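PDB 6TME: pollen-specific leucine-rich repeat extensin-like protein 1 from Arabidopsis thaliana, which probably acts in pollen cell walls, where its leucine-rich repeat domain is likely to bind a partner protein and its extensin-like part to join the wall. Local coordinates for residues M142-F156 with W163-E177. Numbering follows the deposited sequence.
With SO4 (sulfate ion), chain I; SO4 (sulfate ion), chain H.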
loop_
_atom_site.group_PDB
_atom_site.type_symbol
_atom_site.label_atom_id
_atom_site.label_comp_id
_atom_site.label_asym_id
_atom_site.label_seq_id
_atom_site.Cartn_x
_atom_site.Cartn_y
_atom_site.Cartn_z
ATOM N N MET A 142 13.385 7.605 -11.824
ATOM C CA MET A 142 12.106 7.360 -11.169
ATOM C C MET A 142 12.311 6.962 -9.712
ATOM O O MET A 142 13.083 6.047 -9.394
ATOM C CB MET A 142 11.322 6.273 -11.895
ATOM C CG MET A 142 9.895 6.208 -11.445
ATOM S SD MET A 142 9.099 7.809 -11.696
ATOM C CE MET A 142 8.696 7.667 -13.445
ATOM N N TYR A 143 11.629 7.682 -8.843
ATOM C CA TYR A 143 11.709 7.597 -7.397
ATOM C C TYR A 143 10.354 7.340 -6.756
ATOM O O TYR A 143 10.259 6.515 -5.842
ATOM C CB TYR A 143 12.317 8.907 -6.875
ATOM C CG TYR A 143 12.551 9.051 -5.374
ATOM C CD1 TYR A 143 13.782 8.726 -4.802
ATOM C CD2 TYR A 143 11.580 9.603 -4.556
ATOM C CE1 TYR A 143 14.016 8.895 -3.455
ATOM C CE2 TYR A 143 11.794 9.771 -3.212
ATOM C CZ TYR A 143 13.015 9.421 -2.663
ATOM O OH TYR A 143 13.220 9.621 -1.317
ATOM N N GLU A 144 9.303 8.014 -7.240
ATOM C CA GLU A 144 7.940 7.871 -6.734
ATOM C C GLU A 144 6.986 7.822 -7.916
ATOM O O GLU A 144 6.846 8.799 -8.661
ATOM C CB GLU A 144 7.525 9.002 -5.778
ATOM C CG GLU A 144 7.921 10.406 -6.170
ATOM C CD GLU A 144 7.657 11.429 -5.058
ATOM O OE1 GLU A 144 6.479 11.730 -4.749
ATOM O OE2 GLU A 144 8.653 11.917 -4.481
ATOM N N PHE A 145 6.294 6.698 -8.043
ATOM C CA PHE A 145 5.431 6.392 -9.168
ATOM C C PHE A 145 4.067 6.065 -8.597
ATOM O O PHE A 145 3.918 5.078 -7.870
ATOM C CB PHE A 145 5.985 5.207 -9.959
ATOM C CG PHE A 145 5.394 5.054 -11.309
ATOM C CD1 PHE A 145 5.769 5.911 -12.352
ATOM C CD2 PHE A 145 4.495 4.017 -11.568
ATOM C CE1 PHE A 145 5.223 5.755 -13.627
ATOM C CE2 PHE A 145 3.941 3.853 -12.839
ATOM C CZ PHE A 145 4.299 4.722 -13.869
ATOM N N ASP A 146 3.083 6.892 -8.899
ATOM C CA ASP A 146 1.763 6.756 -8.298
ATOM C C ASP A 146 0.774 6.757 -9.452
ATOM O O ASP A 146 0.458 7.821 -10.001
ATOM C CB ASP A 146 1.480 7.877 -7.298
ATOM C CG ASP A 146 0.091 7.764 -6.648
ATOM O OD1 ASP A 146 -0.586 6.719 -6.816
ATOM O OD2 ASP A 146 -0.323 8.738 -5.972
ATOM N N VAL A 147 0.321 5.564 -9.835
ATOM C CA VAL A 147 -0.762 5.419 -10.796
ATOM C C VAL A 147 -2.044 4.929 -10.118
ATOM O O VAL A 147 -2.915 4.363 -10.768
ATOM C CB VAL A 147 -0.344 4.514 -11.969
ATOM C CG1 VAL A 147 0.772 5.225 -12.817
ATOM C CG2 VAL A 147 0.132 3.143 -11.481
ATOM N N SER A 148 -2.193 5.182 -8.817
ATOM C CA SER A 148 -3.357 4.688 -8.087
ATOM C C SER A 148 -4.661 5.251 -8.655
ATOM O O SER A 148 -4.726 6.401 -9.103
ATOM C CB SER A 148 -3.237 5.039 -6.605
ATOM O OG SER A 148 -3.172 6.440 -6.406
ATOM N N ASN A 149 -5.697 4.409 -8.660
ATOM C CA ASN A 149 -7.072 4.799 -8.990
ATOM C C ASN A 149 -7.190 5.260 -10.443
ATOM O O ASN A 149 -7.609 6.379 -10.747
ATOM C CB ASN A 149 -7.603 5.871 -8.028
ATOM C CG ASN A 149 -9.079 6.113 -8.215
ATOM O OD1 ASN A 149 -9.800 5.246 -8.740
ATOM N ND2 ASN A 149 -9.546 7.284 -7.811
ATOM N N ASN A 150 -6.828 4.357 -11.343
ATOM C CA ASN A 150 -6.902 4.620 -12.771
ATOM C C ASN A 150 -7.615 3.436 -13.422
ATOM O O ASN A 150 -8.351 2.679 -12.773
ATOM C CB ASN A 150 -5.493 4.882 -13.314
ATOM C CG ASN A 150 -5.129 6.356 -13.279
ATOM O OD1 ASN A 150 -5.569 7.119 -14.132
ATOM N ND2 ASN A 150 -4.332 6.764 -12.290
ATOM N N ARG A 151 -7.395 3.256 -14.722
ATOM C CA ARG A 151 -8.001 2.165 -15.479
ATOM C C ARG A 151 -6.929 1.275 -16.088
ATOM O O ARG A 151 -7.093 0.750 -17.192
ATOM C CB ARG A 151 -8.937 2.706 -16.560
ATOM C CG ARG A 151 -10.055 3.593 -15.995
ATOM C CD ARG A 151 -11.105 2.714 -15.339
ATOM N NE ARG A 151 -12.182 3.486 -14.719
ATOM C CZ ARG A 151 -12.287 3.677 -13.408
ATOM N NH1 ARG A 151 -11.374 3.168 -12.586
ATOM N NH2 ARG A 151 -13.298 4.377 -12.919
ATOM N N PHE A 152 -5.818 1.106 -15.381
ATOM C CA PHE A 152 -4.786 0.207 -15.866
ATOM C C PHE A 152 -5.195 -1.251 -15.657
ATOM O O PHE A 152 -5.960 -1.580 -14.747
ATOM C CB PHE A 152 -3.475 0.498 -15.158
ATOM C CG PHE A 152 -2.915 1.841 -15.476
ATOM C CD1 PHE A 152 -2.528 2.154 -16.780
ATOM C CD2 PHE A 152 -2.775 2.799 -14.480
ATOM C CE1 PHE A 152 -1.990 3.387 -17.076
ATOM C CE2 PHE A 152 -2.248 4.040 -14.770
ATOM C CZ PHE A 152 -1.840 4.331 -16.072
ATOM N N VAL A 153 -4.670 -2.127 -16.520
ATOM C CA VAL A 153 -5.117 -3.512 -16.607
ATOM C C VAL A 153 -3.945 -4.438 -16.922
ATOM O O VAL A 153 -2.914 -4.030 -17.466
ATOM C CB VAL A 153 -6.217 -3.709 -17.683
ATOM C CG1 VAL A 153 -7.541 -3.135 -17.231
ATOM C CG2 VAL A 153 -5.772 -3.101 -19.022
ATOM N N GLY A 154 -4.135 -5.713 -16.594
ATOM C CA GLY A 154 -3.238 -6.746 -17.041
ATOM C C GLY A 154 -2.129 -6.989 -16.044
ATOM O O GLY A 154 -2.198 -6.581 -14.884
ATOM N N PRO A 155 -1.062 -7.633 -16.501
ATOM C CA PRO A 155 -0.021 -8.111 -15.584
ATOM C C PRO A 155 0.674 -6.987 -14.825
ATOM O O PRO A 155 0.709 -5.833 -15.257
ATOM C CB PRO A 155 0.966 -8.823 -16.522
ATOM C CG PRO A 155 0.154 -9.143 -17.761
ATOM C CD PRO A 155 -0.783 -7.981 -17.904
ATOM N N PHE A 156 1.249 -7.358 -13.678
ATOM C CA PHE A 156 1.978 -6.409 -12.853
ATOM C C PHE A 156 2.904 -5.562 -13.730
ATOM O O PHE A 156 3.578 -6.107 -14.608
ATOM C CB PHE A 156 2.779 -7.162 -11.792
ATOM C CG PHE A 156 3.554 -6.269 -10.871
ATOM C CD1 PHE A 156 4.790 -5.771 -11.232
ATOM C CD2 PHE A 156 3.033 -5.915 -9.639
ATOM C CE1 PHE A 156 5.503 -4.935 -10.370
ATOM C CE2 PHE A 156 3.733 -5.090 -8.780
ATOM C CZ PHE A 156 4.975 -4.591 -9.152
ATOM N N TRP A 163 13.794 0.378 -12.293
ATOM C CA TRP A 163 14.174 1.705 -11.827
ATOM C C TRP A 163 15.102 1.561 -10.630
ATOM O O TRP A 163 14.664 1.071 -9.587
ATOM C CB TRP A 163 12.944 2.515 -11.455
ATOM C CG TRP A 163 12.090 2.865 -12.633
ATOM C CD1 TRP A 163 12.523 3.185 -13.879
ATOM C CD2 TRP A 163 10.656 2.913 -12.684
ATOM N NE1 TRP A 163 11.458 3.448 -14.706
ATOM C CE2 TRP A 163 10.299 3.290 -14.000
ATOM C CE3 TRP A 163 9.640 2.692 -11.742
ATOM C CZ2 TRP A 163 8.970 3.451 -14.403
ATOM C CZ3 TRP A 163 8.321 2.839 -12.143
ATOM C CH2 TRP A 163 7.997 3.221 -13.464
ATOM N N PRO A 164 16.376 1.971 -10.727
ATOM C CA PRO A 164 17.319 1.756 -9.606
ATOM C C PRO A 164 17.129 2.692 -8.412
ATOM O O PRO A 164 17.752 2.469 -7.370
ATOM C CB PRO A 164 18.685 1.982 -10.252
ATOM C CG PRO A 164 18.392 2.956 -11.425
ATOM C CD PRO A 164 17.018 2.545 -11.922
ATOM N N SER A 165 16.313 3.732 -8.518
ATOM C CA SER A 165 16.137 4.684 -7.435
ATOM C C SER A 165 14.714 4.654 -6.906
ATOM O O SER A 165 14.311 5.553 -6.165
ATOM C CB SER A 165 16.495 6.098 -7.935
ATOM O OG SER A 165 17.901 6.314 -7.871
ATOM N N LEU A 166 13.943 3.646 -7.278
ATOM C CA LEU A 166 12.531 3.607 -6.941
ATOM C C LEU A 166 12.304 3.393 -5.437
ATOM O O LEU A 166 12.852 2.470 -4.825
ATOM C CB LEU A 166 11.855 2.509 -7.746
ATOM C CG LEU A 166 10.373 2.324 -7.410
ATOM C CD1 LEU A 166 9.619 3.572 -7.738
ATOM C CD2 LEU A 166 9.790 1.136 -8.147
ATOM N N LYS A 167 11.485 4.250 -4.851
ATOM C CA LYS A 167 11.212 4.265 -3.429
ATOM C C LYS A 167 9.732 4.117 -3.093
ATOM O O LYS A 167 9.399 3.562 -2.046
ATOM C CB LYS A 167 11.728 5.575 -2.805
ATOM C CG LYS A 167 11.409 5.688 -1.317
ATOM C CD LYS A 167 12.147 6.792 -0.637
ATOM C CE LYS A 167 12.316 6.489 0.845
ATOM N NZ LYS A 167 12.811 7.674 1.578
ATOM N N PHE A 168 8.844 4.589 -3.958
ATOM C CA PHE A 168 7.414 4.659 -3.700
ATOM C C PHE A 168 6.727 4.147 -4.949
ATOM O O PHE A 168 6.900 4.721 -6.035
ATOM C CB PHE A 168 6.992 6.094 -3.388
ATOM C CG PHE A 168 5.540 6.258 -3.006
ATOM C CD1 PHE A 168 4.531 6.236 -3.965
ATOM C CD2 PHE A 168 5.191 6.495 -1.684
ATOM C CE1 PHE A 168 3.214 6.429 -3.593
ATOM C CE2 PHE A 168 3.898 6.688 -1.322
ATOM C CZ PHE A 168 2.910 6.661 -2.265
ATOM N N LEU A 169 5.980 3.059 -4.802
ATOM C CA LEU A 169 5.235 2.447 -5.892
ATOM C C LEU A 169 3.797 2.310 -5.431
ATOM O O LEU A 169 3.519 1.546 -4.499
ATOM C CB LEU A 169 5.828 1.094 -6.253
ATOM C CG LEU A 169 5.194 0.333 -7.423
ATOM C CD1 LEU A 169 5.066 1.199 -8.648
ATOM C CD2 LEU A 169 6.005 -0.923 -7.751
ATOM N N ASP A 170 2.885 3.053 -6.068
ATOM C CA ASP A 170 1.449 2.931 -5.812
ATOM C C ASP A 170 0.703 2.537 -7.088
ATOM O O ASP A 170 0.539 3.358 -7.992
ATOM C CB ASP A 170 0.886 4.229 -5.239
ATOM C CG ASP A 170 -0.492 4.032 -4.604
ATOM O OD1 ASP A 170 -1.175 3.062 -4.995
ATOM O OD2 ASP A 170 -0.899 4.838 -3.733
ATOM N N ILE A 171 0.220 1.295 -7.151
ATOM C CA ILE A 171 -0.612 0.823 -8.252
ATOM C C ILE A 171 -2.001 0.415 -7.781
ATOM O O ILE A 171 -2.751 -0.206 -8.536
ATOM C CB ILE A 171 0.065 -0.331 -9.011
ATOM C CG1 ILE A 171 0.211 -1.554 -8.081
ATOM C CG2 ILE A 171 1.443 0.115 -9.562
ATOM C CD1 ILE A 171 0.715 -2.802 -8.789
ATOM N N ARG A 172 -2.363 0.776 -6.553
ATOM C CA ARG A 172 -3.629 0.373 -5.961
ATOM C C ARG A 172 -4.803 0.911 -6.780
ATOM O O ARG A 172 -4.701 1.929 -7.481
ATOM C CB ARG A 172 -3.704 0.864 -4.500
ATOM C CG ARG A 172 -4.003 2.364 -4.359
ATOM C CD ARG A 172 -3.675 3.008 -3.000
ATOM N NE ARG A 172 -3.578 4.449 -3.238
ATOM C CZ ARG A 172 -4.543 5.340 -3.010
ATOM N NH1 ARG A 172 -5.709 4.992 -2.444
ATOM N NH2 ARG A 172 -4.338 6.605 -3.352
ATOM N N TYR A 173 -5.917 0.176 -6.724
ATOM C CA TYR A 173 -7.194 0.589 -7.315
ATOM C C TYR A 173 -7.123 0.645 -8.842
ATOM O O TYR A 173 -7.563 1.607 -9.477
ATOM C CB TYR A 173 -7.660 1.926 -6.736
ATOM C CG TYR A 173 -8.493 1.727 -5.514
ATOM C CD1 TYR A 173 -9.791 1.209 -5.600
ATOM C CD2 TYR A 173 -7.981 2.025 -4.260
ATOM C CE1 TYR A 173 -10.565 1.009 -4.441
ATOM C CE2 TYR A 173 -8.729 1.851 -3.126
ATOM C CZ TYR A 173 -10.016 1.334 -3.218
ATOM O OH TYR A 173 -10.718 1.169 -2.064
ATOM N N ASN A 174 -6.551 -0.398 -9.428
ATOM C CA ASN A 174 -6.542 -0.562 -10.869
ATOM C C ASN A 174 -7.111 -1.955 -11.127
ATOM O O ASN A 174 -7.851 -2.507 -10.310
ATOM C CB ASN A 174 -5.140 -0.363 -11.440
ATOM C CG ASN A 174 -4.751 1.092 -11.523
ATOM O OD1 ASN A 174 -5.257 1.828 -12.369
ATOM N ND2 ASN A 174 -3.827 1.514 -10.663
ATOM N N ASP A 175 -6.775 -2.532 -12.271
ATOM C CA ASP A 175 -7.179 -3.879 -12.625
ATOM C C ASP A 175 -5.959 -4.700 -13.009
ATOM O O ASP A 175 -5.977 -5.457 -13.985
ATOM C CB ASP A 175 -8.209 -3.859 -13.752
ATOM C CG ASP A 175 -8.871 -5.220 -13.970
ATOM O OD1 ASP A 175 -8.794 -6.079 -13.073
ATOM O OD2 ASP A 175 -9.433 -5.449 -15.061
ATOM N N PHE A 176 -4.864 -4.532 -12.272
ATOM C CA PHE A 176 -3.741 -5.448 -12.408
ATOM C C PHE A 176 -4.112 -6.828 -11.860
ATOM O O PHE A 176 -4.933 -6.961 -10.945
ATOM C CB PHE A 176 -2.509 -4.891 -11.696
ATOM C CG PHE A 176 -1.977 -3.618 -12.313
ATOM C CD1 PHE A 176 -1.415 -3.631 -13.589
ATOM C CD2 PHE A 176 -2.040 -2.414 -11.624
ATOM C CE1 PHE A 176 -0.930 -2.472 -14.157
ATOM C CE2 PHE A 176 -1.566 -1.243 -12.191
ATOM C CZ PHE A 176 -1.007 -1.272 -13.454
ATOM N N GLU A 177 -3.513 -7.867 -12.433
ATOM C CA GLU A 177 -3.951 -9.220 -12.100
ATOM C C GLU A 177 -2.809 -10.203 -12.327
ATOM O O GLU A 177 -1.728 -9.842 -12.802
ATOM C CB GLU A 177 -5.181 -9.594 -12.926
ATOM C CG GLU A 177 -4.925 -9.524 -14.411
ATOM C CD GLU A 177 -4.357 -10.820 -14.962
ATOM O OE1 GLU A 177 -4.965 -11.888 -14.689
ATOM O OE2 GLU A 177 -3.293 -10.759 -15.637
HETATM S S SO4 I . 16.202 8.733 0.250
HETATM O O1 SO4 I . 14.972 8.850 1.033
HETATM O O2 SO4 I . 16.278 9.814 -0.735
HETATM O O3 SO4 I . 17.355 8.811 1.150
HETATM O O4 SO4 I . 16.210 7.446 -0.433
HETATM S S SO4 H . -15.033 5.794 -15.065
HETATM O O1 SO4 H . -16.003 6.122 -16.089
HETATM O O2 SO4 H . -14.447 6.949 -14.393
HETATM O O3 SO4 H . -13.994 5.020 -15.725
HETATM O O4 SO4 H . -15.697 5.020 -14.022
HETATM O O HOH W 1 14.946 4.765 -10.576
HETATM O O HOH W 2 -1.248 7.580 -3.798
HETATM O O HOH W 3 -10.124 2.643 -10.059
HETATM O O HOH W 4 0.758 -10.337 -12.856
#
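Trp163 packs a face of its indole against Met142 and an edge against Phe145, where two successive coils of a leucine-rich repeat solenoid illustrate how such a fold is built by stacking one turn on the next. Met142 CB sits over the five-membered ring of Trp163, 3.6 Å from its centroid, while the edge of the indole at CH2 points into the face of Phe145 in an edge-to-face pair with planes at 51°. With an alanine here the indole is gone, which is likely to open a gap beside Met142 and Phe145 and leave Leu136 O without its indole N-H partner. Lys167 has CG anti to its backbone N (chi1 177°) and runs extended alongside Tyr143, with CB centred over the ring and NZ sharing with Tyr143 OH the O1 of a sulfate (chain I), probably from the crystallisation liquor. From Phe168 to Asp170 the coils pair as parallel strands; Asp170 N meets Phe145 O at 2.9 Å. The Asp146 and Asp170 carboxylates lie side by side, a probably unfavourable pairing that is likely to be eased by a water donating to OD2 of each and, on the Asp170 side, by the salt bridge from Arg172 NE to OD2 at 2.8 Å. Arg172 NH1 also bonds to the backbone of a partner protein, placing this face in its interface. Further along, Asn174 belongs to the inward-facing asparagines characteristic of the repeat. Its amide bonds to backbone on both coils: ND2 donates to Ile171 O at 2.9 Å and, almost straight, to Val147 O at 3.0 Å, while OD1 accepts from Phe152 N. Phe176 runs alongside Phe152, its CZ 3.5 Å from Phe152 CB.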